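PDB 2QZG: conserved uncharacterized archaeal protein from Methanococcus maripaludis S2, which is of unknown function but belongs to the UPF0147 family and forms an all-helical bundle that assembles as a two-chain unit. Local coordinates for residues 15-27 / 40-54. Numbering follows the deposited sequence.
Sequences KLKNISSMLEEIV and ADNAKNALHNEEQEL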
ATOM      1  N   LYS C  15      -0.555  -6.699  -9.882  1.00 38.76           N
ATOM      2  CA  LYS C  15      -0.127  -5.514  -9.140  1.00 39.67           C
ATOM      3  C   LYS C  15      -0.531  -4.248  -9.888  1.00 40.54           C
ATOM      4  O   LYS C  15      -1.162  -3.343  -9.313  1.00 40.64           O
ATOM      5  CB  LYS C  15       1.381  -5.562  -8.875  1.00 39.93           C
ATOM      6  CG  LYS C  15       1.794  -6.746  -8.039  1.00 38.11           C
ATOM      7  CD  LYS C  15       3.284  -6.763  -7.759  1.00 39.17           C
ATOM      8  CE  LYS C  15       3.642  -7.976  -6.920  1.00 37.51           C
ATOM      9  NZ  LYS C  15       5.020  -7.911  -6.343  1.00 41.70           N
ATOM     10  N   LEU C  16      -0.235  -4.219 -11.186  1.00 41.18           N
ATOM     11  CA  LEU C  16      -0.593  -3.089 -12.044  1.00 42.61           C
ATOM     12  C   LEU C  16      -2.081  -2.824 -12.089  1.00 41.81           C
ATOM     13  O   LEU C  16      -2.495  -1.679 -11.995  1.00 42.21           O
ATOM     14  CB  LEU C  16      -0.034  -3.265 -13.457  1.00 43.72           C
ATOM     15  CG  LEU C  16       1.493  -3.125 -13.524  1.00 46.22           C
ATOM     16  CD1 LEU C  16       1.979  -3.125 -14.959  1.00 48.96           C
ATOM     17  CD2 LEU C  16       2.009  -1.897 -12.759  1.00 47.89           C
ATOM     18  N   LYS C  17      -2.862  -3.889 -12.218  1.00 41.67           N
ATOM     19  CA  LYS C  17      -4.324  -3.839 -12.185  1.00 41.66           C
ATOM     20  C   LYS C  17      -4.820  -3.210 -10.887  1.00 40.85           C
ATOM     21  O   LYS C  17      -5.665  -2.316 -10.888  1.00 40.61           O
ATOM     22  CB  LYS C  17      -4.881  -5.264 -12.321  1.00 41.90           C
ATOM     23  CG  LYS C  17      -6.365  -5.342 -12.637  1.00 44.25           C
ATOM     24  CD  LYS C  17      -7.019  -6.608 -12.060  1.00 46.51           C
ATOM     25  CE  LYS C  17      -7.030  -7.765 -13.045  1.00 48.81           C
ATOM     26  NZ  LYS C  17      -8.333  -7.890 -13.780  1.00 49.95           N
ATOM     27  N   ASN C  18      -4.294  -3.691  -9.771  1.00 40.46           N
ATOM     28  CA  ASN C  18      -4.717  -3.214  -8.469  1.00 40.39           C
ATOM     29  C   ASN C  18      -4.336  -1.760  -8.209  1.00 40.20           C
ATOM     30  O   ASN C  18      -5.130  -1.008  -7.657  1.00 39.72           O
ATOM     31  CB  ASN C  18      -4.228  -4.164  -7.378  1.00 40.10           C
ATOM     32  CG  ASN C  18      -5.213  -5.302  -7.127  1.00 41.59           C
ATOM     33  OD1 ASN C  18      -6.307  -5.079  -6.589  1.00 43.26           O
ATOM     34  ND2 ASN C  18      -4.836  -6.523  -7.512  1.00 40.64           N
ATOM     35  N   ILE C  19      -3.130  -1.372  -8.632  1.00 40.70           N
ATOM     36  CA  ILE C  19      -2.690   0.024  -8.587  1.00 41.13           C
ATOM     37  C   ILE C  19      -3.563   0.942  -9.470  1.00 41.72           C
ATOM     38  O   ILE C  19      -3.991   2.001  -9.013  1.00 42.23           O
ATOM     39  CB  ILE C  19      -1.159   0.186  -8.945  1.00 41.37           C
ATOM     40  CG1 ILE C  19      -0.267  -0.383  -7.836  1.00 41.08           C
ATOM     41  CG2 ILE C  19      -0.834   1.675  -9.207  1.00 41.87           C
ATOM     42  CD1 ILE C  19       1.190  -0.688  -8.248  1.00 39.81           C
ATOM     43  N   SER C  20      -3.844   0.536 -10.711  1.00 42.04           N
ATOM     44  CA  SER C  20      -4.695   1.309 -11.624  1.00 42.80           C
ATOM     45  C   SER C  20      -6.102   1.535 -11.052  1.00 43.31           C
ATOM     46  O   SER C  20      -6.670   2.630 -11.154  1.00 41.90           O
ATOM     47  CB  SER C  20      -4.827   0.600 -12.990  1.00 43.78           C
ATOM     48  OG  SER C  20      -3.540   0.219 -13.479  1.00 48.00           O
ATOM     49  N   SER C  21      -6.662   0.468 -10.487  1.00 43.61           N
ATOM     50  CA  SER C  21      -7.940   0.515  -9.807  1.00 44.56           C
ATOM     51  C   SER C  21      -7.930   1.513  -8.634  1.00 45.06           C
ATOM     52  O   SER C  21      -8.869   2.295  -8.462  1.00 44.52           O
ATOM     53  CB  SER C  21      -8.289  -0.888  -9.323  1.00 44.58           C
ATOM     54  OG  SER C  21      -8.969  -0.838  -8.086  1.00 47.61           O
HETATM   55  N   MSE C  22      -6.870   1.491  -7.829  1.00 44.91           N
HETATM   56  CA  MSE C  22      -6.767   2.429  -6.714  1.00 47.11           C
HETATM   57  C   MSE C  22      -6.672   3.867  -7.207  1.00 45.05           C
HETATM   58  O   MSE C  22      -7.306   4.761  -6.649  1.00 44.15           O
HETATM   59  CB  MSE C  22      -5.590   2.085  -5.810  1.00 46.05           C
HETATM   60  CG  MSE C  22      -5.890   1.027  -4.806  1.00 48.17           C
HETATM   61 SE   MSE C  22      -4.211   0.562  -3.899  1.00 56.59          SE
HETATM   62  CE  MSE C  22      -3.473  -0.515  -5.296  1.00 49.68           C
ATOM     63  N   LEU C  23      -5.895   4.077  -8.268  1.00 44.73           N
ATOM     64  CA  LEU C  23      -5.814   5.381  -8.923  1.00 44.42           C
ATOM     65  C   LEU C  23      -7.165   5.839  -9.471  1.00 45.17           C
ATOM     66  O   LEU C  23      -7.535   7.005  -9.338  1.00 45.69           O
ATOM     67  CB  LEU C  23      -4.746   5.363 -10.022  1.00 44.64           C
ATOM     68  CG  LEU C  23      -3.291   5.457  -9.538  1.00 43.19           C
ATOM     69  CD1 LEU C  23      -2.322   5.103 -10.666  1.00 41.88           C
ATOM     70  CD2 LEU C  23      -3.004   6.839  -8.995  1.00 41.70           C
ATOM     71  N   GLU C  24      -7.907   4.925 -10.079  1.00 45.32           N
ATOM     72  CA  GLU C  24      -9.232   5.253 -10.629  1.00 45.99           C
ATOM     73  C   GLU C  24     -10.215   5.704  -9.555  1.00 45.75           C
ATOM     74  O   GLU C  24     -11.107   6.516  -9.826  1.00 45.86           O
ATOM     75  CB  GLU C  24      -9.790   4.084 -11.444  1.00 45.76           C
ATOM     76  CG  GLU C  24     -11.006   4.413 -12.341  1.00 47.78           C
ATOM     77  CD  GLU C  24     -10.803   5.630 -13.256  1.00 50.85           C
ATOM     78  OE1 GLU C  24      -9.700   5.784 -13.842  1.00 53.27           O
ATOM     79  OE2 GLU C  24     -11.750   6.439 -13.386  1.00 48.86           O
ATOM     80  N   GLU C  25     -10.035   5.187  -8.343  1.00 45.90           N
ATOM     81  CA  GLU C  25     -10.851   5.555  -7.189  1.00 46.82           C
ATOM     82  C   GLU C  25     -10.749   7.059  -6.897  1.00 46.40           C
ATOM     83  O   GLU C  25     -11.766   7.740  -6.742  1.00 46.63           O
ATOM     84  CB  GLU C  25     -10.453   4.714  -5.967  1.00 46.54           C
ATOM     85  CG  GLU C  25     -11.457   4.730  -4.805  1.00 48.17           C
ATOM     86  CD  GLU C  25     -11.120   3.701  -3.718  1.00 48.53           C
ATOM     87  OE1 GLU C  25     -10.036   3.081  -3.786  1.00 51.26           O
ATOM     88  OE2 GLU C  25     -11.942   3.508  -2.795  1.00 50.72           O
ATOM     89  N   ILE C  26      -9.523   7.574  -6.846  1.00 46.19           N
ATOM     90  CA  ILE C  26      -9.266   9.014  -6.681  1.00 45.50           C
ATOM     91  C   ILE C  26      -9.788   9.834  -7.870  1.00 45.71           C
ATOM     92  O   ILE C  26     -10.319  10.939  -7.688  1.00 45.82           O
ATOM     93  CB  ILE C  26      -7.764   9.286  -6.572  1.00 45.74           C
ATOM     94  CG1 ILE C  26      -7.152   8.530  -5.362  1.00 45.46           C
ATOM     95  CG2 ILE C  26      -7.494  10.791  -6.543  1.00 43.78           C
ATOM     96  CD1 ILE C  26      -5.623   8.616  -5.297  1.00 45.45           C
ATOM     97  N   VAL C  27      -9.599   9.306  -9.076  1.00 45.73           N
ATOM     98  CA  VAL C  27     -10.056   9.963 -10.309  1.00 44.92           C
ATOM     99  C   VAL C  27     -11.559  10.220 -10.254  1.00 44.89           C
ATOM    100  O   VAL C  27     -12.016  11.307 -10.602  1.00 44.65           O
ATOM    101  CB  VAL C  27      -9.636   9.177 -11.593  1.00 44.72           C
ATOM    102  CG1 VAL C  27     -10.312   9.736 -12.878  1.00 44.57           C
ATOM    103  CG2 VAL C  27      -8.120   9.210 -11.769  1.00 46.09           C
ATOM    104  N   ALA C  40      -3.852  11.941 -10.701  1.00 44.48           N
ATOM    105  CA  ALA C  40      -4.052  10.513 -10.509  1.00 45.22           C
ATOM    106  C   ALA C  40      -4.405   9.800 -11.835  1.00 45.56           C
ATOM    107  O   ALA C  40      -4.134   8.608 -12.022  1.00 45.19           O
ATOM    108  CB  ALA C  40      -5.123  10.277  -9.466  1.00 45.42           C
ATOM    109  N   ASP C  41      -4.995  10.537 -12.762  1.00 45.54           N
ATOM    110  CA  ASP C  41      -5.263   9.969 -14.079  1.00 45.99           C
ATOM    111  C   ASP C  41      -3.989   9.954 -14.914  1.00 45.51           C
ATOM    112  O   ASP C  41      -3.689   8.979 -15.614  1.00 45.36           O
ATOM    113  CB  ASP C  41      -6.402  10.702 -14.768  1.00 45.92           C
ATOM    114  CG  ASP C  41      -7.227   9.771 -15.610  1.00 48.49           C
ATOM    115  OD1 ASP C  41      -7.302   8.575 -15.233  1.00 50.80           O
ATOM    116  OD2 ASP C  41      -7.769  10.204 -16.652  1.00 48.46           O
ATOM    117  N   ASN C  42      -3.209  11.018 -14.769  1.00 45.11           N
ATOM    118  CA  ASN C  42      -1.897  11.113 -15.392  1.00 44.97           C
ATOM    119  C   ASN C  42      -0.973   9.974 -14.974  1.00 44.24           C
ATOM    120  O   ASN C  42      -0.277   9.364 -15.805  1.00 42.57           O
ATOM    121  CB  ASN C  42      -1.286  12.472 -15.068  1.00 45.39           C
ATOM    122  CG  ASN C  42      -2.037  13.619 -15.736  1.00 46.12           C
ATOM    123  OD1 ASN C  42      -2.826  13.402 -16.658  1.00 46.64           O
ATOM    124  ND2 ASN C  42      -1.796  14.837 -15.273  1.00 44.85           N
ATOM    125  N   ALA C  43      -0.984   9.675 -13.678  1.00 44.61           N
ATOM    126  CA  ALA C  43      -0.178   8.587 -13.123  1.00 44.49           C
ATOM    127  C   ALA C  43      -0.646   7.241 -13.676  1.00 45.08           C
ATOM    128  O   ALA C  43       0.168   6.387 -14.073  1.00 45.69           O
ATOM    129  CB  ALA C  43      -0.277   8.598 -11.611  1.00 44.38           C
ATOM    130  N   LYS C  44      -1.964   7.066 -13.722  1.00 44.69           N
ATOM    131  CA  LYS C  44      -2.561   5.845 -14.236  1.00 45.36           C
ATOM    132  C   LYS C  44      -2.204   5.595 -15.712  1.00 45.54           C
ATOM    133  O   LYS C  44      -1.868   4.468 -16.090  1.00 45.72           O
ATOM    134  CB  LYS C  44      -4.075   5.880 -14.012  1.00 45.64           C
ATOM    135  CG  LYS C  44      -4.762   4.565 -14.304  1.00 48.03           C
ATOM    136  CD  LYS C  44      -6.280   4.680 -14.186  1.00 51.65           C
ATOM    137  CE  LYS C  44      -6.927   3.884 -15.298  1.00 52.89           C
ATOM    138  NZ  LYS C  44      -8.421   3.912 -15.327  1.00 55.60           N
ATOM    139  N   ASN C  45      -2.269   6.639 -16.543  1.00 45.08           N
ATOM    140  CA  ASN C  45      -1.891   6.499 -17.943  1.00 45.54           C
ATOM    141  C   ASN C  45      -0.388   6.311 -18.146  1.00 45.09           C
ATOM    142  O   ASN C  45       0.018   5.669 -19.096  1.00 44.92           O
ATOM    143  CB  ASN C  45      -2.400   7.685 -18.772  1.00 45.45           C
ATOM    144  CG  ASN C  45      -3.910   7.731 -18.845  1.00 46.71           C
ATOM    145  OD1 ASN C  45      -4.563   6.712 -19.026  1.00 48.06           O
ATOM    146  ND2 ASN C  45      -4.471   8.919 -18.711  1.00 47.14           N
ATOM    147  N   ALA C  46       0.420   6.895 -17.267  1.00 45.39           N
ATOM    148  CA  ALA C  46       1.878   6.670 -17.261  1.00 46.33           C
ATOM    149  C   ALA C  46       2.240   5.184 -17.157  1.00 47.04           C
ATOM    150  O   ALA C  46       3.207   4.735 -17.770  1.00 47.04           O
ATOM    151  CB  ALA C  46       2.541   7.465 -16.127  1.00 45.61           C
ATOM    152  N   LEU C  47       1.448   4.429 -16.395  1.00 48.47           N
ATOM    153  CA  LEU C  47       1.659   2.979 -16.205  1.00 49.84           C
ATOM    154  C   LEU C  47       1.447   2.144 -17.446  1.00 50.69           C
ATOM    155  O   LEU C  47       1.930   1.017 -17.519  1.00 51.10           O
ATOM    156  CB  LEU C  47       0.747   2.423 -15.114  1.00 49.65           C
ATOM    157  CG  LEU C  47       1.035   2.831 -13.686  1.00 49.70           C
ATOM    158  CD1 LEU C  47      -0.022   2.249 -12.764  1.00 51.28           C
ATOM    159  CD2 LEU C  47       2.435   2.358 -13.283  1.00 50.79           C
ATOM    160  N   HIS C  48       0.701   2.687 -18.400  1.00 52.08           N
ATOM    161  CA  HIS C  48       0.391   2.001 -19.634  1.00 53.55           C
ATOM    162  C   HIS C  48       1.130   2.622 -20.817  1.00 53.45           C
ATOM    163  O   HIS C  48       0.770   2.407 -21.969  1.00 53.54           O
ATOM    164  CB  HIS C  48      -1.130   2.005 -19.848  1.00 54.61           C
ATOM    165  CG  HIS C  48      -1.879   1.306 -18.755  1.00 57.17           C
ATOM    166  ND1 HIS C  48      -2.186   1.911 -17.556  1.00 59.38           N
ATOM    167  CD2 HIS C  48      -2.345   0.035 -18.665  1.00 59.44           C
ATOM    168  CE1 HIS C  48      -2.825   1.052 -16.782  1.00 60.40           C
ATOM    169  NE2 HIS C  48      -2.929  -0.096 -17.430  1.00 60.54           N
ATOM    170  N   ASN C  49       2.168   3.400 -20.532  1.00 53.65           N
ATOM    171  CA  ASN C  49       3.003   3.929 -21.592  1.00 54.23           C
ATOM    172  C   ASN C  49       3.960   2.831 -22.022  1.00 54.45           C
ATOM    173  O   ASN C  49       5.052   2.713 -21.471  1.00 54.52           O
ATOM    174  CB  ASN C  49       3.749   5.199 -21.149  1.00 54.47           C
ATOM    175  CG  ASN C  49       4.528   5.852 -22.289  1.00 54.70           C
ATOM    176  OD1 ASN C  49       4.450   5.415 -23.431  1.00 55.39           O
ATOM    177  ND2 ASN C  49       5.285   6.900 -21.976  1.00 54.97           N
ATOM    178  N   GLU C  50       3.531   2.027 -23.000  1.00 55.07           N
ATOM    179  CA  GLU C  50       4.261   0.813 -23.430  1.00 55.90           C
ATOM    180  C   GLU C  50       5.541   1.130 -24.214  1.00 55.29           C
ATOM    181  O   GLU C  50       6.282   0.238 -24.667  1.00 55.27           O
ATOM    182  CB  GLU C  50       3.339  -0.117 -24.216  1.00 56.15           C
ATOM    183  CG  GLU C  50       2.290  -0.843 -23.356  1.00 57.37           C
ATOM    184  CD  GLU C  50       1.651  -2.019 -24.093  1.00 57.89           C
ATOM    185  OE1 GLU C  50       1.521  -1.941 -25.335  1.00 59.63           O
ATOM    186  OE2 GLU C  50       1.280  -3.022 -23.434  1.00 60.53           O
ATOM    187  N   GLU C  51       5.781   2.426 -24.350  1.00 54.78           N
ATOM    188  CA  GLU C  51       7.013   2.987 -24.872  1.00 54.30           C
ATOM    189  C   GLU C  51       8.184   2.729 -23.915  1.00 53.79           C
ATOM    190  O   GLU C  51       9.325   2.547 -24.357  1.00 53.50           O
ATOM    191  CB  GLU C  51       6.782   4.482 -25.014  1.00 54.41           C
ATOM    192  CG  GLU C  51       7.777   5.266 -25.812  1.00 55.30           C
ATOM    193  CD  GLU C  51       7.442   6.743 -25.766  1.00 56.13           C
ATOM    194  OE1 GLU C  51       7.431   7.378 -26.844  1.00 56.38           O
ATOM    195  OE2 GLU C  51       7.164   7.258 -24.652  1.00 55.22           O
ATOM    196  N   GLN C  52       7.885   2.691 -22.612  1.00 52.84           N
ATOM    197  CA  GLN C  52       8.895   2.552 -21.555  1.00 52.21           C
ATOM    198  C   GLN C  52       8.861   1.189 -20.843  1.00 51.27           C
ATOM    199  O   GLN C  52       7.837   0.505 -20.831  1.00 50.32           O
ATOM    200  CB  GLN C  52       8.699   3.660 -20.520  1.00 52.56           C
ATOM    201  CG  GLN C  52       8.689   5.073 -21.083  1.00 53.65           C
ATOM    202  CD  GLN C  52       8.139   6.076 -20.087  1.00 55.41           C
ATOM    203  OE1 GLN C  52       7.256   5.759 -19.290  1.00 56.28           O
ATOM    204  NE2 GLN C  52       8.667   7.292 -20.119  1.00 56.45           N
ATOM    205  N   GLU C  53       9.983   0.803 -20.235  1.00 50.28           N
ATOM    206  CA  GLU C  53      10.017  -0.404 -19.410  1.00 49.71           C
ATOM    207  C   GLU C  53       9.386  -0.095 -18.049  1.00 48.94           C
ATOM    208  O   GLU C  53       9.201   1.083 -17.710  1.00 48.43           O
ATOM    209  CB  GLU C  53      11.449  -0.930 -19.264  1.00 50.08           C
ATOM    210  CG  GLU C  53      12.188  -1.092 -20.595  1.00 50.02           C
ATOM    211  CD  GLU C  53      13.646  -1.502 -20.434  1.00 51.11           C
ATOM    212  OE1 GLU C  53      13.971  -2.206 -19.442  1.00 53.90           O
ATOM    213  OE2 GLU C  53      14.471  -1.132 -21.311  1.00 50.70           O
ATOM    214  N   LEU C  54       9.046  -1.141 -17.287  1.00 48.21           N
ATOM    215  CA  LEU C  54       8.221  -1.011 -16.072  1.00 47.72           C
ATOM    216  C   LEU C  54       8.776  -0.063 -15.009  1.00 47.04           C
ATOM    217  O   LEU C  54       8.013   0.696 -14.411  1.00 46.89           O
ATOM    218  CB  LEU C  54       7.973  -2.378 -15.427  1.00 48.48           C
ATOM    219  CG  LEU C  54       6.636  -3.100 -15.608  1.00 50.44           C
ATOM    220  CD1 LEU C  54       6.683  -4.454 -14.891  1.00 52.62           C
ATOM    221  CD2 LEU C  54       5.526  -2.254 -15.045  1.00 50.49           C
TER
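Leu-23 lies across the backbone of the helix it faces: its CD1 comes to 3.6 Å from Lys-44 N, while CD2 comes to 3.7 Å from Ala-40 O and also meets Ala-40 CB. The axes of segments 15-27 and 40-46 run antiparallel (158°) and come within 8.8 Å, a spacing consistent with the small Ala-40 and Ala-43 on the facing side. Apolar contacts continue in both directions. Ile-26 CG2 and Val-27 CG2 converge on the methyl of Ala-40, Leu-47 CD1 meets Ile-19 CG2 at 3.7 Å with the side chains crossing at about a right angle, and Leu-16 CD1 touches Leu-54 CD2, at the start of helix 54-68.

Polar interactions border this seam. Lys-44, with CG anti to the backbone N (chi1 -171°), runs past Ser-20 O, and its NZ forms a salt bridge of 2.7 Å to Glu-24 OE1, approached from above the carboxylate plane. Asp-41 OD1 lies 3.9 Å from the same OE1, so the lysine probably eases repulsion between the acids. Ser-20 OG donates a hydrogen bond to Leu-16 O and sits at the edge of the His-48 ring, 3.5 Å from CE1; the hydrogen bond from His-48 ND1 to Lys-44 O helps fix that ring.

This antiparallel pairing joins helices 12-27 and 34-46 of a four-helix chain. Helix 76-90 packs against Ile-19, Ile-26 and Leu-47, helix 54-68 meets Ala-46, and Trp-83 of the second subunit packs on Ile-19.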